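Local atomic coordinates of 2L protein (Yaba-like disease virus, PDB entry 3IT8), a protein that binds tumour necrosis factor and neutralises it, using a domain related to MHC class I followed by an immunoglobulin-like one. Residues N6-L11 against T88-L93; L16-F21 against Y35-R40; K74-E79 against P136-L141. One frame throughout, in Å; residues are numbered along the deposited sequence.

Interaction 1 (N6-L11 against T88-L93); sequences NYTVTL and TTSLSL. With NAG (2-acetamido-2-deoxy-beta-D-glucopyranose), chain M.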
loop_
_atom_site.group_PDB
_atom_site.type_symbol
_atom_site.label_atom_id
_atom_site.label_comp_id
_atom_site.label_asym_id
_atom_site.label_seq_id
_atom_site.Cartn_x
_atom_site.Cartn_y
_atom_site.Cartn_z
ATOM N N ASN D 6 14.575 -34.976 -18.371
ATOM C CA ASN D 6 14.618 -36.406 -18.065
ATOM C C ASN D 6 16.064 -36.866 -17.956
ATOM O O ASN D 6 16.806 -36.816 -18.929
ATOM C CB ASN D 6 13.885 -37.184 -19.186
ATOM C CG ASN D 6 13.841 -38.698 -18.961
ATOM O OD1 ASN D 6 14.411 -39.229 -18.002
ATOM N ND2 ASN D 6 13.156 -39.379 -19.882
ATOM N N TYR D 7 16.472 -37.277 -16.765
ATOM C CA TYR D 7 17.818 -37.790 -16.563
ATOM C C TYR D 7 17.669 -39.290 -16.330
ATOM O O TYR D 7 16.873 -39.705 -15.485
ATOM C CB TYR D 7 18.480 -37.189 -15.324
ATOM C CG TYR D 7 18.717 -35.707 -15.362
ATOM C CD1 TYR D 7 17.705 -34.815 -15.027
ATOM C CD2 TYR D 7 19.977 -35.193 -15.656
ATOM C CE1 TYR D 7 17.942 -33.444 -14.971
ATOM C CE2 TYR D 7 20.224 -33.830 -15.609
ATOM C CZ TYR D 7 19.198 -32.956 -15.257
ATOM O OH TYR D 7 19.424 -31.597 -15.156
ATOM N N THR D 8 18.436 -40.106 -17.049
ATOM C CA THR D 8 18.326 -41.539 -16.855
ATOM C C THR D 8 19.631 -42.327 -16.884
ATOM O O THR D 8 20.395 -42.224 -17.843
ATOM C CB THR D 8 17.394 -42.147 -17.910
ATOM O OG1 THR D 8 16.156 -41.424 -17.929
ATOM C CG2 THR D 8 17.117 -43.609 -17.593
ATOM N N VAL D 9 19.900 -43.099 -15.831
ATOM C CA VAL D 9 21.076 -43.961 -15.838
ATOM C C VAL D 9 20.536 -45.408 -15.910
ATOM O O VAL D 9 19.541 -45.755 -15.255
ATOM C CB VAL D 9 21.968 -43.773 -14.594
ATOM C CG1 VAL D 9 22.253 -42.313 -14.399
ATOM C CG2 VAL D 9 21.312 -44.360 -13.385
ATOM N N THR D 10 21.178 -46.239 -16.723
ATOM C CA THR D 10 20.756 -47.625 -16.887
ATOM C C THR D 10 21.907 -48.592 -16.673
ATOM O O THR D 10 23.058 -48.258 -16.960
ATOM C CB THR D 10 20.224 -47.849 -18.287
ATOM O OG1 THR D 10 19.537 -46.674 -18.721
ATOM C CG2 THR D 10 19.252 -48.999 -18.297
ATOM N N LEU D 11 21.606 -49.787 -16.174
ATOM C CA LEU D 11 22.645 -50.777 -15.948
ATOM C C LEU D 11 23.008 -51.447 -17.260
ATOM O O LEU D 11 23.967 -52.215 -17.323
ATOM C CB LEU D 11 22.193 -51.834 -14.946
ATOM C CG LEU D 11 23.120 -51.980 -13.736
ATOM C CD1 LEU D 11 22.702 -53.184 -12.922
ATOM C CD2 LEU D 11 24.564 -52.134 -14.190
ATOM N N THR D 88 16.814 -52.866 -9.880
ATOM C CA THR D 88 16.190 -52.293 -11.063
ATOM C C THR D 88 17.180 -52.089 -12.188
ATOM O O THR D 88 18.384 -51.961 -11.954
ATOM C CB THR D 88 15.561 -50.926 -10.751
ATOM O OG1 THR D 88 14.643 -51.054 -9.660
ATOM C CG2 THR D 88 14.822 -50.396 -11.960
ATOM N N THR D 89 16.650 -52.040 -13.403
ATOM C CA THR D 89 17.441 -51.841 -14.609
ATOM C C THR D 89 17.955 -50.416 -14.715
ATOM O O THR D 89 19.117 -50.184 -15.078
ATOM C CB THR D 89 16.607 -52.077 -15.852
ATOM O OG1 THR D 89 15.907 -53.312 -15.718
ATOM C CG2 THR D 89 17.490 -52.116 -17.081
ATOM N N SER D 90 17.078 -49.460 -14.406
ATOM C CA SER D 90 17.430 -48.049 -14.493
ATOM C C SER D 90 16.728 -47.150 -13.485
ATOM O O SER D 90 15.805 -47.568 -12.787
ATOM C CB SER D 90 17.122 -47.536 -15.893
ATOM O OG SER D 90 15.730 -47.625 -16.137
ATOM N N LEU D 91 17.179 -45.896 -13.450
ATOM C CA LEU D 91 16.661 -44.869 -12.556
ATOM C C LEU D 91 16.490 -43.587 -13.360
ATOM O O LEU D 91 17.323 -43.253 -14.201
ATOM C CB LEU D 91 17.651 -44.639 -11.418
ATOM C CG LEU D 91 17.135 -43.824 -10.240
ATOM C CD1 LEU D 91 15.911 -44.508 -9.656
ATOM C CD2 LEU D 91 18.222 -43.715 -9.179
ATOM N N SER D 92 15.401 -42.876 -13.114
ATOM C CA SER D 92 15.128 -41.632 -13.832
ATOM C C SER D 92 14.720 -40.466 -12.934
ATOM O O SER D 92 13.968 -40.633 -11.961
ATOM C CB SER D 92 14.018 -41.831 -14.864
ATOM O OG SER D 92 14.416 -42.685 -15.910
ATOM N N LEU D 93 15.221 -39.280 -13.266
ATOM C CA LEU D 93 14.880 -38.073 -12.527
ATOM C C LEU D 93 14.019 -37.231 -13.465
ATOM O O LEU D 93 14.515 -36.644 -14.415
ATOM C CB LEU D 93 16.128 -37.299 -12.142
ATOM C CG LEU D 93 15.797 -35.963 -11.468
ATOM C CD1 LEU D 93 14.976 -36.228 -10.225
ATOM C CD2 LEU D 93 17.079 -35.193 -11.120
HETATM C C1 NAG M . 13.199 -40.832 -19.960
HETATM C C2 NAG M . 11.808 -41.366 -20.309
HETATM C C3 NAG M . 11.851 -42.905 -20.405
HETATM C C4 NAG M . 12.899 -43.331 -21.445
HETATM C C5 NAG M . 14.244 -42.721 -21.014
HETATM C C6 NAG M . 15.389 -43.057 -21.954
HETATM C C7 NAG M . 10.039 -39.919 -19.531
HETATM C C8 NAG M . 8.832 -39.780 -18.627
HETATM N N2 NAG M . 10.862 -40.938 -19.295
HETATM O O3 NAG M . 10.577 -43.419 -20.764
HETATM O O4 NAG M . 12.979 -44.763 -21.543
HETATM O O5 NAG M . 14.139 -41.272 -20.948
HETATM O O6 NAG M . 15.353 -42.256 -23.126
HETATM O O7 NAG M . 10.219 -39.105 -20.432
#

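Interaction 2 (L16-F21 against Y35-R40); sequences LYDGVF and YNHETR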
loop_
_atom_site.group_PDB
_atom_site.type_symbol
_atom_site.label_atom_id
_atom_site.label_comp_id
_atom_site.label_asym_id
_atom_site.label_seq_id
_atom_site.Cartn_x
_atom_site.Cartn_y
_atom_site.Cartn_z
ATOM N N LEU D 16 28.896 -51.394 -17.334
ATOM C CA LEU D 16 28.817 -49.990 -17.038
ATOM C C LEU D 16 27.381 -49.498 -16.916
ATOM O O LEU D 16 26.425 -50.209 -17.230
ATOM C CB LEU D 16 29.552 -49.229 -18.139
ATOM C CG LEU D 16 30.743 -50.001 -18.725
ATOM C CD1 LEU D 16 31.337 -49.218 -19.877
ATOM C CD2 LEU D 16 31.791 -50.260 -17.644
ATOM N N TYR D 17 27.252 -48.265 -16.444
ATOM C CA TYR D 17 25.967 -47.627 -16.274
ATOM C C TYR D 17 25.906 -46.526 -17.304
ATOM O O TYR D 17 26.754 -45.629 -17.320
ATOM C CB TYR D 17 25.856 -47.005 -14.887
ATOM C CG TYR D 17 25.753 -47.988 -13.758
ATOM C CD1 TYR D 17 26.870 -48.668 -13.287
ATOM C CD2 TYR D 17 24.524 -48.241 -13.161
ATOM C CE1 TYR D 17 26.760 -49.579 -12.245
ATOM C CE2 TYR D 17 24.401 -49.147 -12.121
ATOM C CZ TYR D 17 25.519 -49.813 -11.669
ATOM O OH TYR D 17 25.393 -50.726 -10.655
ATOM N N ASP D 18 24.910 -46.589 -18.176
ATOM C CA ASP D 18 24.756 -45.550 -19.187
ATOM C C ASP D 18 23.952 -44.384 -18.657
ATOM O O ASP D 18 23.149 -44.541 -17.750
ATOM C CB ASP D 18 24.082 -46.082 -20.442
ATOM C CG ASP D 18 25.080 -46.557 -21.469
ATOM O OD1 ASP D 18 26.144 -45.907 -21.603
ATOM O OD2 ASP D 18 24.797 -47.567 -22.149
ATOM N N GLY D 19 24.175 -43.207 -19.224
ATOM C CA GLY D 19 23.452 -42.039 -18.771
ATOM C C GLY D 19 23.016 -41.156 -19.925
ATOM O O GLY D 19 23.764 -40.899 -20.860
ATOM N N VAL D 20 21.778 -40.700 -19.870
ATOM C CA VAL D 20 21.253 -39.809 -20.889
ATOM C C VAL D 20 20.409 -38.754 -20.237
ATOM O O VAL D 20 19.882 -38.928 -19.130
ATOM C CB VAL D 20 20.338 -40.505 -21.909
ATOM C CG1 VAL D 20 21.166 -41.150 -22.985
ATOM C CG2 VAL D 20 19.461 -41.523 -21.206
ATOM N N PHE D 21 20.279 -37.653 -20.953
ATOM C CA PHE D 21 19.479 -36.539 -20.507
ATOM C C PHE D 21 18.733 -35.970 -21.701
ATOM O O PHE D 21 19.295 -35.814 -22.780
ATOM C CB PHE D 21 20.352 -35.451 -19.917
ATOM C CG PHE D 21 19.617 -34.175 -19.718
ATOM C CD1 PHE D 21 18.742 -34.027 -18.646
ATOM C CD2 PHE D 21 19.732 -33.142 -20.650
ATOM C CE1 PHE D 21 17.987 -32.871 -18.506
ATOM C CE2 PHE D 21 18.985 -31.983 -20.522
ATOM C CZ PHE D 21 18.108 -31.845 -19.449
ATOM N N TYR D 35 26.433 -39.858 -21.325
ATOM C CA TYR D 35 27.680 -40.066 -20.622
ATOM C C TYR D 35 28.698 -40.760 -21.503
ATOM O O TYR D 35 28.450 -41.861 -21.975
ATOM C CB TYR D 35 27.427 -40.900 -19.378
ATOM C CG TYR D 35 28.642 -41.042 -18.518
ATOM C CD1 TYR D 35 29.131 -39.962 -17.796
ATOM C CD2 TYR D 35 29.315 -42.263 -18.426
ATOM C CE1 TYR D 35 30.263 -40.091 -16.994
ATOM C CE2 TYR D 35 30.450 -42.404 -17.622
ATOM C CZ TYR D 35 30.916 -41.316 -16.910
ATOM O OH TYR D 35 32.029 -41.449 -16.110
ATOM N N ASN D 36 29.837 -40.103 -21.727
ATOM C CA ASN D 36 30.927 -40.638 -22.536
ATOM C C ASN D 36 31.832 -41.513 -21.652
ATOM O O ASN D 36 32.516 -41.000 -20.757
ATOM C CB ASN D 36 31.732 -39.483 -23.097
ATOM C CG ASN D 36 32.847 -39.943 -23.964
ATOM O OD1 ASN D 36 33.662 -40.759 -23.556
ATOM N ND2 ASN D 36 32.906 -39.422 -25.176
ATOM N N HIS D 37 31.848 -42.821 -21.896
ATOM C CA HIS D 37 32.657 -43.735 -21.088
ATOM C C HIS D 37 34.160 -43.608 -21.229
ATOM O O HIS D 37 34.915 -43.915 -20.300
ATOM C CB HIS D 37 32.233 -45.159 -21.362
ATOM C CG HIS D 37 30.907 -45.492 -20.771
ATOM N ND1 HIS D 37 30.744 -45.768 -19.429
ATOM C CD2 HIS D 37 29.672 -45.519 -21.319
ATOM C CE1 HIS D 37 29.459 -45.949 -19.176
ATOM N NE2 HIS D 37 28.787 -45.803 -20.306
ATOM N N GLU D 38 34.597 -43.160 -22.396
ATOM C CA GLU D 38 36.005 -42.954 -22.644
ATOM C C GLU D 38 36.436 -41.745 -21.805
ATOM O O GLU D 38 37.321 -41.868 -20.973
ATOM C CB GLU D 38 36.214 -42.675 -24.129
ATOM C CG GLU D 38 37.598 -42.991 -24.652
ATOM C CD GLU D 38 37.710 -42.768 -26.152
ATOM O OE1 GLU D 38 37.600 -41.602 -26.593
ATOM O OE2 GLU D 38 37.900 -43.759 -26.894
ATOM N N THR D 39 35.775 -40.603 -22.011
ATOM C CA THR D 39 36.079 -39.358 -21.327
ATOM C C THR D 39 35.659 -39.286 -19.864
ATOM O O THR D 39 36.308 -38.605 -19.063
ATOM C CB THR D 39 35.432 -38.197 -22.071
ATOM O OG1 THR D 39 36.013 -38.102 -23.369
ATOM C CG2 THR D 39 35.643 -36.905 -21.341
ATOM N N ARG D 40 34.573 -39.976 -19.517
ATOM C CA ARG D 40 34.056 -39.990 -18.148
ATOM C C ARG D 40 33.258 -38.747 -17.751
ATOM O O ARG D 40 33.243 -38.353 -16.590
ATOM C CB ARG D 40 35.199 -40.207 -17.158
ATOM C CG ARG D 40 35.831 -41.561 -17.295
ATOM C CD ARG D 40 34.789 -42.656 -17.096
ATOM N NE ARG D 40 35.328 -43.987 -17.372
ATOM C CZ ARG D 40 36.278 -44.594 -16.655
ATOM N NH1 ARG D 40 36.814 -44.001 -15.598
ATOM N NH2 ARG D 40 36.708 -45.800 -17.001
#

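Interaction 3 (K74-E79 against P136-L141); sequences KETLEE and PKVGML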
loop_
_atom_site.group_PDB
_atom_site.type_symbol
_atom_site.label_atom_id
_atom_site.label_comp_id
_atom_site.label_asym_id
_atom_site.label_seq_id
_atom_site.Cartn_x
_atom_site.Cartn_y
_atom_site.Cartn_z
ATOM N N LYS D 74 23.948 -42.652 -10.388
ATOM C CA LYS D 74 24.642 -43.914 -10.513
ATOM C C LYS D 74 24.792 -44.458 -9.081
ATOM O O LYS D 74 24.533 -45.624 -8.826
ATOM C CB LYS D 74 26.015 -43.684 -11.139
ATOM C CG LYS D 74 26.807 -44.943 -11.336
ATOM C CD LYS D 74 28.206 -44.626 -11.769
ATOM C CE LYS D 74 29.095 -45.852 -11.703
ATOM N NZ LYS D 74 30.499 -45.525 -12.122
ATOM N N GLU D 75 25.205 -43.600 -8.149
ATOM C CA GLU D 75 25.379 -44.006 -6.756
ATOM C C GLU D 75 24.057 -44.539 -6.212
ATOM O O GLU D 75 24.013 -45.590 -5.591
ATOM C CB GLU D 75 25.836 -42.820 -5.900
ATOM C CG GLU D 75 26.150 -43.193 -4.460
ATOM C CD GLU D 75 26.259 -41.987 -3.543
ATOM O OE1 GLU D 75 27.021 -41.051 -3.867
ATOM O OE2 GLU D 75 25.584 -41.980 -2.491
ATOM N N THR D 76 22.977 -43.808 -6.461
ATOM C CA THR D 76 21.660 -44.186 -5.985
ATOM C C THR D 76 21.189 -45.502 -6.566
ATOM O O THR D 76 20.579 -46.311 -5.878
ATOM C CB THR D 76 20.624 -43.124 -6.326
ATOM O OG1 THR D 76 21.025 -41.879 -5.748
ATOM C CG2 THR D 76 19.247 -43.534 -5.787
ATOM N N LEU D 77 21.458 -45.720 -7.840
ATOM C CA LEU D 77 21.042 -46.956 -8.459
ATOM C C LEU D 77 21.780 -48.148 -7.840
ATOM O O LEU D 77 21.179 -49.193 -7.599
ATOM C CB LEU D 77 21.290 -46.889 -9.960
ATOM C CG LEU D 77 20.851 -48.111 -10.774
ATOM C CD1 LEU D 77 19.471 -48.604 -10.318
ATOM C CD2 LEU D 77 20.836 -47.743 -12.256
ATOM N N GLU D 78 23.076 -47.989 -7.571
ATOM C CA GLU D 78 23.867 -49.059 -6.970
ATOM C C GLU D 78 23.305 -49.450 -5.605
ATOM O O GLU D 78 23.122 -50.633 -5.327
ATOM C CB GLU D 78 25.333 -48.626 -6.840
ATOM C CG GLU D 78 26.059 -48.525 -8.177
ATOM C CD GLU D 78 27.523 -48.134 -8.034
ATOM O OE1 GLU D 78 28.231 -48.784 -7.237
ATOM O OE2 GLU D 78 27.967 -47.187 -8.724
ATOM N N GLU D 79 23.021 -48.454 -4.763
ATOM C CA GLU D 79 22.481 -48.703 -3.428
ATOM C C GLU D 79 21.133 -49.406 -3.543
ATOM O O GLU D 79 20.848 -50.362 -2.822
ATOM C CB GLU D 79 22.314 -47.389 -2.661
ATOM C CG GLU D 79 23.586 -46.568 -2.542
ATOM C CD GLU D 79 24.652 -47.243 -1.701
ATOM O OE1 GLU D 79 25.024 -48.393 -2.013
ATOM O OE2 GLU D 79 25.123 -46.613 -0.729
ATOM N N PRO D 136 13.414 -46.664 -0.737
ATOM C CA PRO D 136 14.659 -46.818 0.018
ATOM C C PRO D 136 15.385 -45.496 0.236
ATOM O O PRO D 136 15.680 -44.779 -0.718
ATOM C CB PRO D 136 15.460 -47.789 -0.843
ATOM C CG PRO D 136 15.031 -47.445 -2.227
ATOM C CD PRO D 136 13.525 -47.277 -2.072
ATOM N N LYS D 137 15.664 -45.169 1.492
ATOM C CA LYS D 137 16.357 -43.927 1.802
ATOM C C LYS D 137 17.864 -44.072 1.595
ATOM O O LYS D 137 18.636 -44.220 2.542
ATOM C CB LYS D 137 16.027 -43.477 3.231
ATOM C CG LYS D 137 14.632 -42.858 3.346
ATOM C CD LYS D 137 14.315 -42.401 4.755
ATOM C CE LYS D 137 14.120 -43.590 5.687
ATOM N NZ LYS D 137 13.776 -43.176 7.077
ATOM N N VAL D 138 18.262 -44.015 0.327
ATOM C CA VAL D 138 19.652 -44.145 -0.075
ATOM C C VAL D 138 19.970 -43.129 -1.161
ATOM O O VAL D 138 19.070 -42.504 -1.718
ATOM C CB VAL D 138 19.928 -45.549 -0.641
ATOM C CG1 VAL D 138 19.415 -46.591 0.322
ATOM C CG2 VAL D 138 19.256 -45.708 -1.993
ATOM N N GLY D 139 21.255 -42.979 -1.464
ATOM C CA GLY D 139 21.677 -42.043 -2.486
ATOM C C GLY D 139 21.094 -40.644 -2.388
ATOM O O GLY D 139 21.069 -40.022 -1.320
ATOM N N MET D 140 20.619 -40.151 -3.527
ATOM C CA MET D 140 20.036 -38.822 -3.629
ATOM C C MET D 140 18.686 -38.734 -2.942
ATOM O O MET D 140 18.058 -37.679 -2.946
ATOM C CB MET D 140 19.837 -38.460 -5.092
ATOM C CG MET D 140 18.746 -39.294 -5.727
ATOM S SD MET D 140 18.112 -38.616 -7.263
ATOM C CE MET D 140 18.668 -39.858 -8.412
ATOM N N LEU D 141 18.235 -39.835 -2.357
ATOM C CA LEU D 141 16.933 -39.854 -1.711
ATOM C C LEU D 141 16.880 -39.584 -0.207
ATOM O O LEU D 141 15.792 -39.510 0.357
ATOM C CB LEU D 141 16.236 -41.176 -2.023
ATOM C CG LEU D 141 15.898 -41.411 -3.501
ATOM C CD1 LEU D 141 15.315 -42.802 -3.685
ATOM C CD2 LEU D 141 14.903 -40.359 -3.963
#

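Interaction 1 (N6-L11 against T88-L93)
Tyr7 and Leu93 stand side by side on neighbouring antiparallel strands and point the same way. CB meets CB at 4.0 Å, and Leu93 CD2 lies alongside Tyr7 CD1, while the backbone oxygen of Leu93 sits at the edge of the tyrosine ring, in its plane. Val9 and Leu91 repeat this pairing on the same face, CG2 of the valine resting against CB of the leucine. Both pairs are apolar, as suits a face covered by helix 61-82; the tyrosine hydroxyl finds its acceptor there, at Tyr64 O.

The opposite face carries threonines and serines: Thr8 OG1 and Ser92 OG share a hydrogen bond of 2.9 Å, while Thr10 CG2 packs on Ser90 CB at 3.5 Å. Asn6 carries the glycan, its ND2 bonded covalently to NAG C1, and Thr8 is the threonine of that Asn-X-Thr sequon. Chi1 of Asn6 (-179°) carries the amide to the Thr8 and Ser92 side.

Paired backbone bonds join Tyr7 to Leu93 and Val9 to Leu91, and Leu11 N adds one to Thr89 O (2.7 Å). An eight-stranded antiparallel sheet with helices on one face, these strands central, marks the MHC class I-like platform.

Interaction 2 (L16-F21 against Y35-R40)
Asp18 and His37 supply the polar link between these segments. His37 NE2 donates to Asp18 OD1 over 2.9 Å; the oxygen lies in the plane of the imidazole, yet the bond meets the carboxylate from above its own plane, and the two planes are turned 61° apart. The side chains cross at about a right angle. A carboxylate here would be expected to favour a proton on NE2 and perhaps to raise the basicity of the ring. The other bond between the segments is made by backbone alone, Tyr35 N to Gly19 O at 2.9 Å, with the donor tilted out of the carbonyl plane.

That bond belongs to the hairpin of strands 18-25 and 28-36, in the sheet of the MHC-like platform. At the far end of the second strand the chain turns away: Asn36 OD1 accepts from Thr39 N in an Asx motif, and Arg40 N returns to Asn36 O, a tight turn suited to asparagine's short amide.

Van der Waals contacts sandwich the imidazole. Leu16 CD1 lies over one face, 3.8 Å from the centroid of the His37 ring, in a CH-pi contact. Leu16 CB meets His37 CE1 at 3.4 Å; this leucine is poorly ordered. Tyr35 CD2 approaches the opposite face, off toward its rim. At the imidazole edge stands Tyr17 O, 3.3 Å from His37 CE1; this carbonyl oxygen accepts its hydrogen bond from Tyr70 OH. Chi1 of Tyr35 (-174°) sets CG across from the backbone N and leads the ring away from Gly19, to stack on Tyr70.

Interaction 3 (K74-E79 against P136-L141)
Thr76 turns its hydroxyl anti to its carbonyl carbon (chi1 -58°), the rotation that aims OG1 at the loop and at Met140 N. Met140 in turn holds CG between its own backbone N and carbonyl carbon (chi1 69°), which lays the start of its chain beside the same oxygen, CG to Thr76 OG1 3.4 Å. The bond from Met140 N to Thr76 OG1 is 2.8 Å long and nearly straight, 170° at the hydrogen. The hydroxyl also gives its own proton to Leu72 O, one turn back in the helix, so a buried oxygen is held by two hydrogen bonds, which fix its rotation. Threonine suits this place: it donates to its own helix while accepting from a loop.

Residues 138-141 form a type II' beta turn, closed by Leu141 N to Val138 O (2.9 Å), with Gly139 at the position of positive phi. Lacking a side chain, the glycine lets the loop come close, its CA 4.1 Å from Thr76 CA. In the MHC-like fold this turn lies in the link from strand 126-129 to helix 148-174, and here it packs against helix 61-82.

One helical turn on from Thr76, Val138 and Glu79 make the apolar part. Val138 CG2 presses on Glu79 CB at 3.6 Å, using only the aliphatic base of the glutamate. The chain of Glu79 then bends at CB-CG, and its OE1 makes a salt bridge with Lys82. Met140 runs on to pack against Leu72 and Met73 of the helix and against Leu91.

Overall arrangement
All three contacts belong to the MHC-like domain, but at different depths. Interaction 1 is the buried one, a strand pairing in the middle of the sheet. Interaction 2 lies in the same sheet, sharing a strand boundary with interaction 1 through Thr10 O to Asp18 N and Thr8 N to Val20 O, but sits at the surface, where one backbone bond is joined by a His-carboxylate hydrogen bond. Interaction 3, partly buried, involves the helix above: Thr76 and Leu77 rest on Leu91 and Val9 of interaction 1. Tyr17 bridges segments 16-21 and 74-79, meeting Lys74, Leu77 and Glu78. In interaction 3 a single bond to a threonine hydroxyl joins loop and helix, against the repeated backbone bonds of interaction 1.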